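Local coordinates for aldose 1-epimerase (Caenorhabditis elegans, PDB 1LUR), which probably catalyses the interconversion of the alpha and beta anomers of aldose sugars, at residues D193-V198 / L237-V242; Y273-L278 / Q305-A310; G13-A18 / E120-S125. All coordinates share one frame; numbering follows the deposited sequence.

In the fold
Contact 3 comes first along the chain. It brings 120-125 back to 13-18, closing a loop of about a hundred residues near the N terminus. Contact 1 then pairs 193-198 with 237-242 across 38 residues. Contact 2 follows, joining 273-278 to 305-310 across 26. Each closes before the next one opens, so none nest or cross. Contacts 1 and 2 share one antiparallel sheet, where strands 238-243 and 275-279 are neighbours, and their centres lie about 9 Å apart. Contact 3 sits on the opposite side of the chain's centre, about 32 Å from contact 1 between centres. It packs a four-stranded N-terminal sheet against a larger antiparallel sheet.

Contact 1: D193-V198 / L237-V242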
ATOM      1  N   ASP A 193      13.425  -8.165  11.064  1.00 39.78           N
ATOM      2  CA  ASP A 193      13.890  -8.409  12.431  1.00 40.20           C
ATOM      3  C   ASP A 193      13.281  -7.435  13.432  1.00 40.99           C
ATOM      4  O   ASP A 193      13.246  -7.710  14.635  1.00 39.18           O
ATOM      5  CB  ASP A 193      15.410  -8.295  12.513  1.00 40.81           C
ATOM      6  CG  ASP A 193      16.116  -9.359  11.710  1.00 42.06           C
ATOM      7  OD1 ASP A 193      15.632 -10.508  11.703  1.00 42.97           O
ATOM      8  OD2 ASP A 193      17.160  -9.049  11.095  1.00 44.17           O
ATOM      9  N   GLU A 194      12.805  -6.299  12.929  1.00 39.31           N
ATOM     10  CA  GLU A 194      12.202  -5.274  13.775  1.00 38.08           C
ATOM     11  C   GLU A 194      10.875  -4.738  13.254  1.00 38.43           C
ATOM     12  O   GLU A 194      10.530  -4.915  12.080  1.00 36.96           O
ATOM     13  CB  GLU A 194      13.165  -4.099  13.913  1.00 38.28           C
ATOM     14  CG  GLU A 194      14.311  -4.323  14.855  1.00 40.15           C
ATOM     15  CD  GLU A 194      15.297  -3.180  14.819  1.00 42.10           C
ATOM     16  OE1 GLU A 194      15.870  -2.859  15.878  1.00 44.10           O
ATOM     17  OE2 GLU A 194      15.506  -2.605  13.727  1.00 44.35           O
ATOM     18  N   PHE A 195      10.131  -4.079  14.139  1.00 36.27           N
ATOM     19  CA  PHE A 195       8.850  -3.502  13.768  1.00 34.31           C
ATOM     20  C   PHE A 195       8.698  -2.157  14.467  1.00 33.44           C
ATOM     21  O   PHE A 195       9.357  -1.896  15.478  1.00 32.67           O
ATOM     22  CB  PHE A 195       7.685  -4.445  14.099  1.00 34.59           C
ATOM     23  CG  PHE A 195       7.346  -4.546  15.563  1.00 35.89           C
ATOM     24  CD1 PHE A 195       6.323  -3.778  16.106  1.00 34.72           C
ATOM     25  CD2 PHE A 195       8.000  -5.465  16.381  1.00 37.48           C
ATOM     26  CE1 PHE A 195       5.945  -3.926  17.444  1.00 37.71           C
ATOM     27  CE2 PHE A 195       7.632  -5.623  17.722  1.00 37.49           C
ATOM     28  CZ  PHE A 195       6.602  -4.855  18.253  1.00 37.30           C
ATOM     29  N   VAL A 196       7.853  -1.300  13.904  1.00 30.73           N
ATOM     30  CA  VAL A 196       7.614   0.018  14.461  1.00 28.69           C
ATOM     31  C   VAL A 196       6.522  -0.026  15.523  1.00 28.54           C
ATOM     32  O   VAL A 196       5.385  -0.390  15.246  1.00 30.19           O
ATOM     33  CB  VAL A 196       7.213   1.011  13.341  1.00 29.83           C
ATOM     34  CG1 VAL A 196       6.907   2.384  13.924  1.00 29.83           C
ATOM     35  CG2 VAL A 196       8.335   1.106  12.329  1.00 28.80           C
ATOM     36  N   GLU A 197       6.876   0.350  16.746  1.00 27.15           N
ATOM     37  CA  GLU A 197       5.923   0.351  17.846  1.00 29.42           C
ATOM     38  C   GLU A 197       4.851   1.431  17.663  1.00 29.60           C
ATOM     39  O   GLU A 197       5.142   2.539  17.217  1.00 30.12           O
ATOM     40  CB  GLU A 197       6.672   0.576  19.158  1.00 30.81           C
ATOM     41  CG  GLU A 197       5.798   0.694  20.386  1.00 33.20           C
ATOM     42  CD  GLU A 197       6.627   0.968  21.614  1.00 34.43           C
ATOM     43  OE1 GLU A 197       7.279   0.026  22.107  1.00 31.79           O
ATOM     44  OE2 GLU A 197       6.650   2.133  22.068  1.00 35.34           O
ATOM     45  N   VAL A 198       3.612   1.095  18.001  1.00 31.21           N
ATOM     46  CA  VAL A 198       2.502   2.035  17.877  1.00 31.85           C
ATOM     47  C   VAL A 198       1.701   2.053  19.168  1.00 33.79           C
ATOM     48  O   VAL A 198       1.768   1.108  19.957  1.00 33.88           O
ATOM     49  CB  VAL A 198       1.552   1.649  16.725  1.00 30.45           C
ATOM     50  CG1 VAL A 198       2.298   1.680  15.407  1.00 30.43           C
ATOM     51  CG2 VAL A 198       0.956   0.273  16.982  1.00 29.22           C
ATOM     52  N   LEU A 237      -3.337  -7.000  13.418  1.00 46.17           N
ATOM     53  CA  LEU A 237      -2.107  -6.629  12.740  1.00 44.64           C
ATOM     54  C   LEU A 237      -2.364  -5.300  12.038  1.00 43.10           C
ATOM     55  O   LEU A 237      -3.409  -5.116  11.417  1.00 43.86           O
ATOM     56  CB  LEU A 237      -1.729  -7.698  11.715  1.00 44.34           C
ATOM     57  CG  LEU A 237      -0.422  -7.487  10.955  1.00 43.69           C
ATOM     58  CD1 LEU A 237       0.744  -7.416  11.929  1.00 42.81           C
ATOM     59  CD2 LEU A 237      -0.232  -8.624   9.970  1.00 44.35           C
ATOM     60  N   ASP A 238      -1.413  -4.379  12.147  1.00 42.29           N
ATOM     61  CA  ASP A 238      -1.535  -3.061  11.527  1.00 41.61           C
ATOM     62  C   ASP A 238      -0.311  -2.274  11.954  1.00 40.39           C
ATOM     63  O   ASP A 238      -0.420  -1.220  12.584  1.00 42.26           O
ATOM     64  CB  ASP A 238      -2.823  -2.371  12.003  1.00 41.60           C
ATOM     65  CG  ASP A 238      -2.996  -0.976  11.423  1.00 43.63           C
ATOM     66  OD1 ASP A 238      -2.446  -0.704  10.333  1.00 40.75           O
ATOM     67  OD2 ASP A 238      -3.704  -0.156  12.048  1.00 43.55           O
ATOM     68  N   ASN A 239       0.856  -2.804  11.602  1.00 39.44           N
ATOM     69  CA  ASN A 239       2.131  -2.185  11.939  1.00 38.47           C
ATOM     70  C   ASN A 239       3.125  -2.182  10.796  1.00 37.04           C
ATOM     71  O   ASN A 239       2.927  -2.834   9.768  1.00 37.92           O
ATOM     72  CB  ASN A 239       2.791  -2.931  13.102  1.00 39.81           C
ATOM     73  CG  ASN A 239       1.885  -3.071  14.298  1.00 40.80           C
ATOM     74  OD1 ASN A 239       2.153  -2.502  15.353  1.00 43.48           O
ATOM     75  ND2 ASN A 239       0.804  -3.834  14.144  1.00 41.44           N
ATOM     76  N   ASP A 240       4.213  -1.458  11.024  1.00 34.80           N
ATOM     77  CA  ASP A 240       5.309  -1.310  10.085  1.00 33.41           C
ATOM     78  C   ASP A 240       6.338  -2.401  10.389  1.00 34.67           C
ATOM     79  O   ASP A 240       6.814  -2.501  11.520  1.00 32.79           O
ATOM     80  CB  ASP A 240       6.011   0.032  10.296  1.00 33.02           C
ATOM     81  CG  ASP A 240       5.294   1.201   9.655  1.00 31.56           C
ATOM     82  OD1 ASP A 240       4.060   1.155   9.465  1.00 32.82           O
ATOM     83  OD2 ASP A 240       5.995   2.190   9.360  1.00 33.19           O
ATOM     84  N   LEU A 241       6.677  -3.217   9.396  1.00 34.73           N
ATOM     85  CA  LEU A 241       7.663  -4.273   9.601  1.00 34.73           C
ATOM     86  C   LEU A 241       8.910  -3.823   8.846  1.00 34.85           C
ATOM     87  O   LEU A 241       8.900  -3.719   7.617  1.00 34.66           O
ATOM     88  CB  LEU A 241       7.140  -5.616   9.072  1.00 35.13           C
ATOM     89  CG  LEU A 241       6.335  -6.476  10.062  1.00 34.93           C
ATOM     90  CD1 LEU A 241       7.272  -7.050  11.107  1.00 36.74           C
ATOM     91  CD2 LEU A 241       5.238  -5.653  10.728  1.00 34.82           C
ATOM     92  N   VAL A 242       9.978  -3.535   9.587  1.00 33.99           N
ATOM     93  CA  VAL A 242      11.228  -3.085   8.987  1.00 34.46           C
ATOM     94  C   VAL A 242      11.964  -4.199   8.260  1.00 36.61           C
ATOM     95  O   VAL A 242      12.354  -5.201   8.859  1.00 34.76           O
ATOM     96  CB  VAL A 242      12.166  -2.466  10.046  1.00 34.10           C
ATOM     97  CG1 VAL A 242      13.407  -1.874   9.369  1.00 32.25           C
ATOM     98  CG2 VAL A 242      11.428  -1.391  10.817  1.00 34.28           C
TER
HETATM   99  O   HOH W   1      14.398  -5.814  10.460  1.00 51.24           O
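Strands 194-198 and 238-242 run antiparallel, with F195 and L241 facing each other as a non-hydrogen-bonded pair. The strand directions are 150° apart, and the axes come within 4.6 Å. A backbone bond lies before and after the pair. V242 N donates to E194 O at 2.9 Å, in a bent bond with 140° at the hydrogen. V196 N donates to D240 O, also at 2.9 Å but straighter, at 163°. D240 O is also approached by F195 CA at 3.2 Å, a CA-H...O contact. Beyond the first bond a water bridges the strands. It accepts from D193 N and donates to V242 O at 2.7 Å.

On one face of the sheet, F195 CB meets the methyl L241 CD1 at 4.0 Å. The F195 ring goes on to pack edge-to-face with F216. E194 and V242 lie on the face opposite F195 and L241, and there E194 CB comes no nearer to V242 CB than 4.3 Å. V196 and D240 lie side by side and point the same way. V196 CG2 stands anti to its own carbonyl carbon, which places this methyl beside D240 CB. The same methyl also touches V242 CG2 at 4.3 Å.

The D240 carboxylate is held from beyond the pair: OD1 bonds to H277 ND1, and OD2 takes the backbone N-H of S308.

D238 and N239 both face L278 of the next strand, which makes a classic beta bulge at the start of 238-242. Neighbouring antiparallel strands of this kind build the large beta-sandwich characteristic of the galactose mutarotase family.

Contact 2: Y273-L278 / Q305-A310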
ATOM      1  N   TYR A 273      11.421   0.373  -0.885  1.00 25.85           N
ATOM      2  CA  TYR A 273      11.004   0.952   0.389  1.00 26.51           C
ATOM      3  C   TYR A 273      11.648   0.179   1.539  1.00 28.32           C
ATOM      4  O   TYR A 273      11.902  -1.023   1.428  1.00 28.08           O
ATOM      5  CB  TYR A 273       9.474   0.924   0.537  1.00 24.93           C
ATOM      6  CG  TYR A 273       8.738   1.970  -0.293  1.00 24.54           C
ATOM      7  CD1 TYR A 273       8.061   1.615  -1.458  1.00 24.37           C
ATOM      8  CD2 TYR A 273       8.733   3.313   0.084  1.00 25.48           C
ATOM      9  CE1 TYR A 273       7.400   2.571  -2.237  1.00 23.59           C
ATOM     10  CE2 TYR A 273       8.071   4.282  -0.686  1.00 24.82           C
ATOM     11  CZ  TYR A 273       7.410   3.900  -1.845  1.00 24.22           C
ATOM     12  OH  TYR A 273       6.770   4.839  -2.617  1.00 23.69           O
ATOM     13  N   PRO A 274      11.914   0.864   2.666  1.00 29.34           N
ATOM     14  CA  PRO A 274      12.536   0.261   3.843  1.00 30.04           C
ATOM     15  C   PRO A 274      11.599  -0.546   4.734  1.00 31.81           C
ATOM     16  O   PRO A 274      12.057  -1.364   5.532  1.00 34.10           O
ATOM     17  CB  PRO A 274      13.128   1.467   4.559  1.00 30.54           C
ATOM     18  CG  PRO A 274      12.059   2.497   4.340  1.00 29.69           C
ATOM     19  CD  PRO A 274      11.717   2.313   2.867  1.00 29.87           C
ATOM     20  N   VAL A 275      10.295  -0.315   4.624  1.00 30.61           N
ATOM     21  CA  VAL A 275       9.358  -1.064   5.450  1.00 31.31           C
ATOM     22  C   VAL A 275       8.120  -1.475   4.675  1.00 31.91           C
ATOM     23  O   VAL A 275       7.873  -1.008   3.562  1.00 31.99           O
ATOM     24  CB  VAL A 275       8.890  -0.246   6.694  1.00 32.80           C
ATOM     25  CG1 VAL A 275      10.071   0.445   7.345  1.00 29.20           C
ATOM     26  CG2 VAL A 275       7.820   0.758   6.304  1.00 33.05           C
ATOM     27  N   ILE A 276       7.354  -2.376   5.268  1.00 32.44           N
ATOM     28  CA  ILE A 276       6.132  -2.854   4.659  1.00 32.03           C
ATOM     29  C   ILE A 276       5.090  -2.853   5.759  1.00 33.01           C
ATOM     30  O   ILE A 276       5.211  -3.591   6.742  1.00 33.86           O
ATOM     31  CB  ILE A 276       6.259  -4.281   4.101  1.00 31.27           C
ATOM     32  CG1 ILE A 276       7.255  -4.307   2.939  1.00 31.28           C
ATOM     33  CG2 ILE A 276       4.893  -4.775   3.670  1.00 27.77           C
ATOM     34  CD1 ILE A 276       7.392  -5.668   2.265  1.00 32.42           C
ATOM     35  N   HIS A 277       4.079  -2.010   5.607  1.00 32.62           N
ATOM     36  CA  HIS A 277       3.024  -1.931   6.603  1.00 33.08           C
ATOM     37  C   HIS A 277       1.995  -3.016   6.335  1.00 33.35           C
ATOM     38  O   HIS A 277       1.427  -3.087   5.242  1.00 33.22           O
ATOM     39  CB  HIS A 277       2.332  -0.570   6.563  1.00 32.33           C
ATOM     40  CG  HIS A 277       1.318  -0.387   7.644  1.00 31.01           C
ATOM     41  ND1 HIS A 277       1.664  -0.080   8.943  1.00 33.84           N
ATOM     42  CD2 HIS A 277      -0.030  -0.508   7.633  1.00 32.45           C
ATOM     43  CE1 HIS A 277       0.572  -0.019   9.685  1.00 31.40           C
ATOM     44  NE2 HIS A 277      -0.470  -0.276   8.914  1.00 33.59           N
ATOM     45  N   LEU A 278       1.761  -3.857   7.337  1.00 32.49           N
ATOM     46  CA  LEU A 278       0.806  -4.944   7.231  1.00 34.45           C
ATOM     47  C   LEU A 278      -0.426  -4.633   8.070  1.00 35.52           C
ATOM     48  O   LEU A 278      -0.314  -4.359   9.263  1.00 36.97           O
ATOM     49  CB  LEU A 278       1.433  -6.249   7.731  1.00 34.63           C
ATOM     50  CG  LEU A 278       2.773  -6.660   7.112  1.00 36.38           C
ATOM     51  CD1 LEU A 278       3.337  -7.871   7.843  1.00 35.97           C
ATOM     52  CD2 LEU A 278       2.575  -6.959   5.632  1.00 36.99           C
ATOM     53  N   GLN A 305       6.326   1.043   2.150  1.00 24.18           N
ATOM     54  CA  GLN A 305       6.406   2.497   2.336  1.00 24.06           C
ATOM     55  C   GLN A 305       7.567   2.847   3.251  1.00 25.22           C
ATOM     56  O   GLN A 305       8.320   1.970   3.676  1.00 26.71           O
ATOM     57  CB  GLN A 305       5.123   2.955   3.042  1.00 23.28           C
ATOM     58  CG  GLN A 305       5.000   2.279   4.423  1.00 25.91           C
ATOM     59  CD  GLN A 305       3.818   2.740   5.268  1.00 26.57           C
ATOM     60  OE1 GLN A 305       2.661   2.546   4.903  1.00 27.69           O
ATOM     61  NE2 GLN A 305       4.115   3.339   6.421  1.00 26.57           N
ATOM     62  N   PHE A 306       7.694   4.136   3.557  1.00 24.54           N
ATOM     63  CA  PHE A 306       8.745   4.607   4.446  1.00 23.50           C
ATOM     64  C   PHE A 306       8.069   4.492   5.805  1.00 23.06           C
ATOM     65  O   PHE A 306       6.835   4.419   5.882  1.00 22.70           O
ATOM     66  CB  PHE A 306       9.098   6.082   4.201  1.00 19.76           C
ATOM     67  CG  PHE A 306       9.958   6.314   3.002  1.00 22.83           C
ATOM     68  CD1 PHE A 306       9.400   6.709   1.793  1.00 23.02           C
ATOM     69  CD2 PHE A 306      11.339   6.139   3.081  1.00 24.15           C
ATOM     70  CE1 PHE A 306      10.208   6.933   0.675  1.00 23.72           C
ATOM     71  CE2 PHE A 306      12.153   6.358   1.976  1.00 27.08           C
ATOM     72  CZ  PHE A 306      11.593   6.756   0.770  1.00 26.47           C
ATOM     73  N   HIS A 307       8.856   4.486   6.876  1.00 23.58           N
ATOM     74  CA  HIS A 307       8.291   4.378   8.217  1.00 26.21           C
ATOM     75  C   HIS A 307       7.124   5.325   8.435  1.00 25.45           C
ATOM     76  O   HIS A 307       7.171   6.489   8.029  1.00 24.49           O
ATOM     77  CB  HIS A 307       9.342   4.704   9.280  1.00 25.86           C
ATOM     78  CG  HIS A 307      10.543   3.812   9.242  1.00 28.96           C
ATOM     79  ND1 HIS A 307      11.348   3.692   8.131  1.00 28.76           N
ATOM     80  CD2 HIS A 307      11.093   3.022  10.195  1.00 28.55           C
ATOM     81  CE1 HIS A 307      12.345   2.868   8.400  1.00 30.97           C
ATOM     82  NE2 HIS A 307      12.213   2.447   9.646  1.00 29.30           N
ATOM     83  N   SER A 308       6.089   4.826   9.097  1.00 25.50           N
ATOM     84  CA  SER A 308       4.917   5.639   9.379  1.00 25.38           C
ATOM     85  C   SER A 308       5.346   6.740  10.362  1.00 26.10           C
ATOM     86  O   SER A 308       6.201   6.510  11.221  1.00 25.14           O
ATOM     87  CB  SER A 308       3.822   4.774  10.001  1.00 25.36           C
ATOM     88  OG  SER A 308       3.357   3.792   9.093  1.00 25.07           O
ATOM     89  N   ALA A 309       4.772   7.933  10.223  1.00 24.96           N
ATOM     90  CA  ALA A 309       5.097   9.065  11.099  1.00 24.93           C
ATOM     91  C   ALA A 309       6.535   9.559  10.955  1.00 24.82           C
ATOM     92  O   ALA A 309       7.054  10.229  11.851  1.00 24.30           O
ATOM     93  CB  ALA A 309       4.825   8.703  12.566  1.00 24.64           C
ATOM     94  N   ALA A 310       7.179   9.240   9.834  1.00 24.57           N
ATOM     95  CA  ALA A 310       8.557   9.672   9.604  1.00 22.98           C
ATOM     96  C   ALA A 310       8.698  11.193   9.773  1.00 22.55           C
ATOM     97  O   ALA A 310       9.684  11.676  10.339  1.00 23.53           O
ATOM     98  CB  ALA A 310       9.007   9.256   8.210  1.00 25.12           C
TER
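Y273 and F306 meet as an offset edge-to-face pair. The Y273 edge points at the F306 face, with ring centroids 5.4 Å apart and planes at 85°. One face of the Y273 ring is covered by the backbone of Q305, whose CA lies 3.3 Å from Y273 CD2. P274 crosses F306 obliquely and sets CD 3.9 Å from F306 CD2.

V275 sends its two methyls to different partners. CG1 sits over the centre of the H307 ring, 3.6 Å from its centroid, in a CH-pi contact. V275 CG2 lies 3.7 Å from Q305 CG. The backbones of V275 and Q305 form an antiparallel hydrogen-bonded pair. It joins neighbouring strands 275-279 and 300-305 just where the chain leaves the sheet for the loop 306-310. Q305 N reaches V275 O at 2.9 Å. The return bond, from V275 N to Q305 O, is longer.

The Q305 chain first turns between its backbone N and carbonyl carbon (chi1 61°), then runs extended past V275 to H277. OE1 ends 3.5 Å from H277 CB. NE2 turns back to its own segment, donating to F306 O at 3.0 Å and weakly to S308 OG. The first bond, helped by the weak one, probably limits turning of the amide. The H277 ring is held from outside at both nitrogens, NE2 by D238 and ND1 by D240, and the Y273 hydroxyl bonds to H157 and Y327.

The contact thus rests mainly on ring and methyl packing plus one backbone pair. H307 ND1 is buried without a polar partner, so across this contact its ring is placed by the V275 methyl.

Contact 3: G13-A18 / E120-S125; sequences GFIEIA and ESVSFS
An apolar contact between two sheets joins I15 and I17 to E120, V122 and F124. Strand 15-18 is an outer strand of the four-stranded N-terminal sheet. Strand 121-125 belongs to the large antiparallel sheet. The axes approach to 7.1 Å, with directions 137° apart, and no hydrogen bond links the two segments.

I15 works through the end of its chain. CD1 lies 4.1 Å from V122 CG2 and 4.0 Å from F124 CE2, so one methyl touches both residues. It meets the F124 ring from the opposite direction and at a slant.

I17 sits closer to the backbone. Its CG1 is placed between the backbone N and the carbonyl carbon (chi1 62°), which carries CD1 to 3.7 Å from E120 O. I17 CG2 lies 3.6 Å from S121 N and 4.3 Å from V122 CG1. CB itself rests 3.7 Å from E120 C. With an alanine here, CG1, CG2 and CD1 are gone, and a gap would probably open over the backbone of E120 and S121, with V122 CG1 losing the I17 CG2 contact.

At the end of the contact A18 O comes within 3.5 Å of E120 CB. Just beyond, A18 shares a backbone hydrogen bond with P119, and V147 of the adjacent strand backs both I17 and E120. The hydroxyl of S121 turns to T146 instead.

Between the two segments, then, the grip comes from shape and burial of methyl and ring carbons. The A18 bond to P119, just outside them, is the exception that adds a polar link between the sheets.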
ATOM      1  N   GLY A  13     -13.162   5.579 -16.094  1.00 59.42           N
ATOM      2  CA  GLY A  13     -13.417   4.181 -16.387  1.00 55.29           C
ATOM      3  C   GLY A  13     -12.262   3.253 -16.066  1.00 52.66           C
ATOM      4  O   GLY A  13     -11.097   3.649 -16.108  1.00 52.36           O
ATOM      5  N   PHE A  14     -12.592   2.008 -15.739  1.00 49.76           N
ATOM      6  CA  PHE A  14     -11.582   1.014 -15.411  1.00 46.80           C
ATOM      7  C   PHE A  14     -10.648   0.823 -16.596  1.00 44.95           C
ATOM      8  O   PHE A  14     -11.077   0.852 -17.748  1.00 44.23           O
ATOM      9  CB  PHE A  14     -12.239  -0.322 -15.065  1.00 46.79           C
ATOM     10  CG  PHE A  14     -12.950  -0.330 -13.740  1.00 47.73           C
ATOM     11  CD1 PHE A  14     -12.240  -0.171 -12.553  1.00 47.22           C
ATOM     12  CD2 PHE A  14     -14.330  -0.510 -13.676  1.00 47.13           C
ATOM     13  CE1 PHE A  14     -12.893  -0.192 -11.320  1.00 48.40           C
ATOM     14  CE2 PHE A  14     -14.995  -0.531 -12.448  1.00 47.77           C
ATOM     15  CZ  PHE A  14     -14.275  -0.372 -11.266  1.00 48.00           C
ATOM     16  N   ILE A  15      -9.367   0.642 -16.307  1.00 42.54           N
ATOM     17  CA  ILE A  15      -8.373   0.441 -17.348  1.00 41.05           C
ATOM     18  C   ILE A  15      -7.749  -0.925 -17.093  1.00 41.31           C
ATOM     19  O   ILE A  15      -7.327  -1.222 -15.976  1.00 41.04           O
ATOM     20  CB  ILE A  15      -7.274   1.512 -17.295  1.00 40.81           C
ATOM     21  CG1 ILE A  15      -7.900   2.903 -17.427  1.00 41.50           C
ATOM     22  CG2 ILE A  15      -6.260   1.273 -18.402  1.00 41.06           C
ATOM     23  CD1 ILE A  15      -6.896   4.044 -17.354  1.00 39.56           C
ATOM     24  N   GLU A  16      -7.700  -1.758 -18.123  1.00 40.58           N
ATOM     25  CA  GLU A  16      -7.128  -3.087 -17.975  1.00 40.60           C
ATOM     26  C   GLU A  16      -5.801  -3.289 -18.690  1.00 39.58           C
ATOM     27  O   GLU A  16      -5.580  -2.763 -19.784  1.00 39.59           O
ATOM     28  CB  GLU A  16      -8.122  -4.144 -18.465  1.00 43.40           C
ATOM     29  CG  GLU A  16      -9.141  -4.583 -17.425  1.00 47.74           C
ATOM     30  CD  GLU A  16     -10.089  -5.648 -17.951  1.00 51.66           C
ATOM     31  OE1 GLU A  16      -9.612  -6.655 -18.527  1.00 52.01           O
ATOM     32  OE2 GLU A  16     -11.316  -5.486 -17.781  1.00 53.35           O
ATOM     33  N   ILE A  17      -4.917  -4.045 -18.047  1.00 36.26           N
ATOM     34  CA  ILE A  17      -3.602  -4.351 -18.595  1.00 35.69           C
ATOM     35  C   ILE A  17      -3.398  -5.829 -18.320  1.00 35.15           C
ATOM     36  O   ILE A  17      -3.995  -6.377 -17.389  1.00 33.81           O
ATOM     37  CB  ILE A  17      -2.462  -3.547 -17.930  1.00 35.69           C
ATOM     38  CG1 ILE A  17      -2.371  -3.872 -16.441  1.00 35.02           C
ATOM     39  CG2 ILE A  17      -2.683  -2.065 -18.152  1.00 34.38           C
ATOM     40  CD1 ILE A  17      -1.163  -3.248 -15.769  1.00 35.90           C
ATOM     41  N   ALA A  18      -2.569  -6.487 -19.118  1.00 35.51           N
ATOM     42  CA  ALA A  18      -2.343  -7.909 -18.903  1.00 35.21           C
ATOM     43  C   ALA A  18      -1.164  -8.449 -19.690  1.00 33.71           C
ATOM     44  O   ALA A  18      -0.720  -7.844 -20.666  1.00 34.74           O
ATOM     45  CB  ALA A  18      -3.607  -8.686 -19.271  1.00 34.49           C
ATOM     46  N   GLU A 120      -0.016  -3.669 -21.625  1.00 35.71           N
ATOM     47  CA  GLU A 120       0.480  -4.203 -20.360  1.00 36.21           C
ATOM     48  C   GLU A 120       0.943  -3.168 -19.340  1.00 34.65           C
ATOM     49  O   GLU A 120       1.542  -3.526 -18.320  1.00 32.97           O
ATOM     50  CB  GLU A 120       1.626  -5.181 -20.631  1.00 40.88           C
ATOM     51  CG  GLU A 120       2.933  -4.516 -21.027  1.00 45.63           C
ATOM     52  CD  GLU A 120       2.783  -3.586 -22.216  1.00 51.11           C
ATOM     53  OE1 GLU A 120       2.464  -4.071 -23.322  1.00 53.33           O
ATOM     54  OE2 GLU A 120       2.980  -2.363 -22.041  1.00 53.25           O
ATOM     55  N   SER A 121       0.662  -1.895 -19.594  1.00 31.98           N
ATOM     56  CA  SER A 121       1.081  -0.851 -18.660  1.00 31.18           C
ATOM     57  C   SER A 121       0.194   0.390 -18.721  1.00 30.63           C
ATOM     58  O   SER A 121      -0.458   0.655 -19.730  1.00 30.02           O
ATOM     59  CB  SER A 121       2.534  -0.463 -18.959  1.00 30.29           C
ATOM     60  OG  SER A 121       3.007   0.549 -18.092  1.00 31.75           O
ATOM     61  N   VAL A 122       0.178   1.146 -17.626  1.00 28.99           N
ATOM     62  CA  VAL A 122      -0.612   2.367 -17.536  1.00 27.22           C
ATOM     63  C   VAL A 122       0.056   3.292 -16.524  1.00 27.93           C
ATOM     64  O   VAL A 122       0.506   2.843 -15.469  1.00 25.88           O
ATOM     65  CB  VAL A 122      -2.076   2.084 -17.088  1.00 28.17           C
ATOM     66  CG1 VAL A 122      -2.086   1.428 -15.713  1.00 28.76           C
ATOM     67  CG2 VAL A 122      -2.875   3.382 -17.061  1.00 30.16           C
ATOM     68  N   SER A 123       0.146   4.574 -16.859  1.00 26.97           N
ATOM     69  CA  SER A 123       0.761   5.542 -15.962  1.00 27.34           C
ATOM     70  C   SER A 123      -0.230   6.647 -15.640  1.00 29.60           C
ATOM     71  O   SER A 123      -0.989   7.085 -16.505  1.00 28.80           O
ATOM     72  CB  SER A 123       2.017   6.146 -16.588  1.00 25.99           C
ATOM     73  OG  SER A 123       3.001   5.156 -16.842  1.00 27.91           O
ATOM     74  N   PHE A 124      -0.224   7.081 -14.382  1.00 30.59           N
ATOM     75  CA  PHE A 124      -1.113   8.137 -13.910  1.00 30.38           C
ATOM     76  C   PHE A 124      -0.261   9.265 -13.358  1.00 30.35           C
ATOM     77  O   PHE A 124       0.840   9.032 -12.864  1.00 27.80           O
ATOM     78  CB  PHE A 124      -2.011   7.641 -12.774  1.00 28.93           C
ATOM     79  CG  PHE A 124      -2.883   6.478 -13.138  1.00 30.35           C
ATOM     80  CD1 PHE A 124      -2.594   5.204 -12.667  1.00 28.63           C
ATOM     81  CD2 PHE A 124      -4.015   6.660 -13.929  1.00 31.82           C
ATOM     82  CE1 PHE A 124      -3.420   4.124 -12.974  1.00 30.58           C
ATOM     83  CE2 PHE A 124      -4.848   5.589 -14.244  1.00 31.13           C
ATOM     84  CZ  PHE A 124      -4.549   4.317 -13.763  1.00 30.36           C
ATOM     85  N   SER A 125      -0.766  10.489 -13.439  1.00 29.87           N
ATOM     86  CA  SER A 125      -0.018  11.625 -12.928  1.00 29.68           C
ATOM     87  C   SER A 125      -0.983  12.558 -12.213  1.00 29.55           C
ATOM     88  O   SER A 125      -2.172  12.579 -12.518  1.00 29.64           O
ATOM     89  CB  SER A 125       0.684  12.367 -14.063  1.00 30.85           C
ATOM     90  OG  SER A 125       1.538  13.378 -13.544  1.00 31.11           O
TER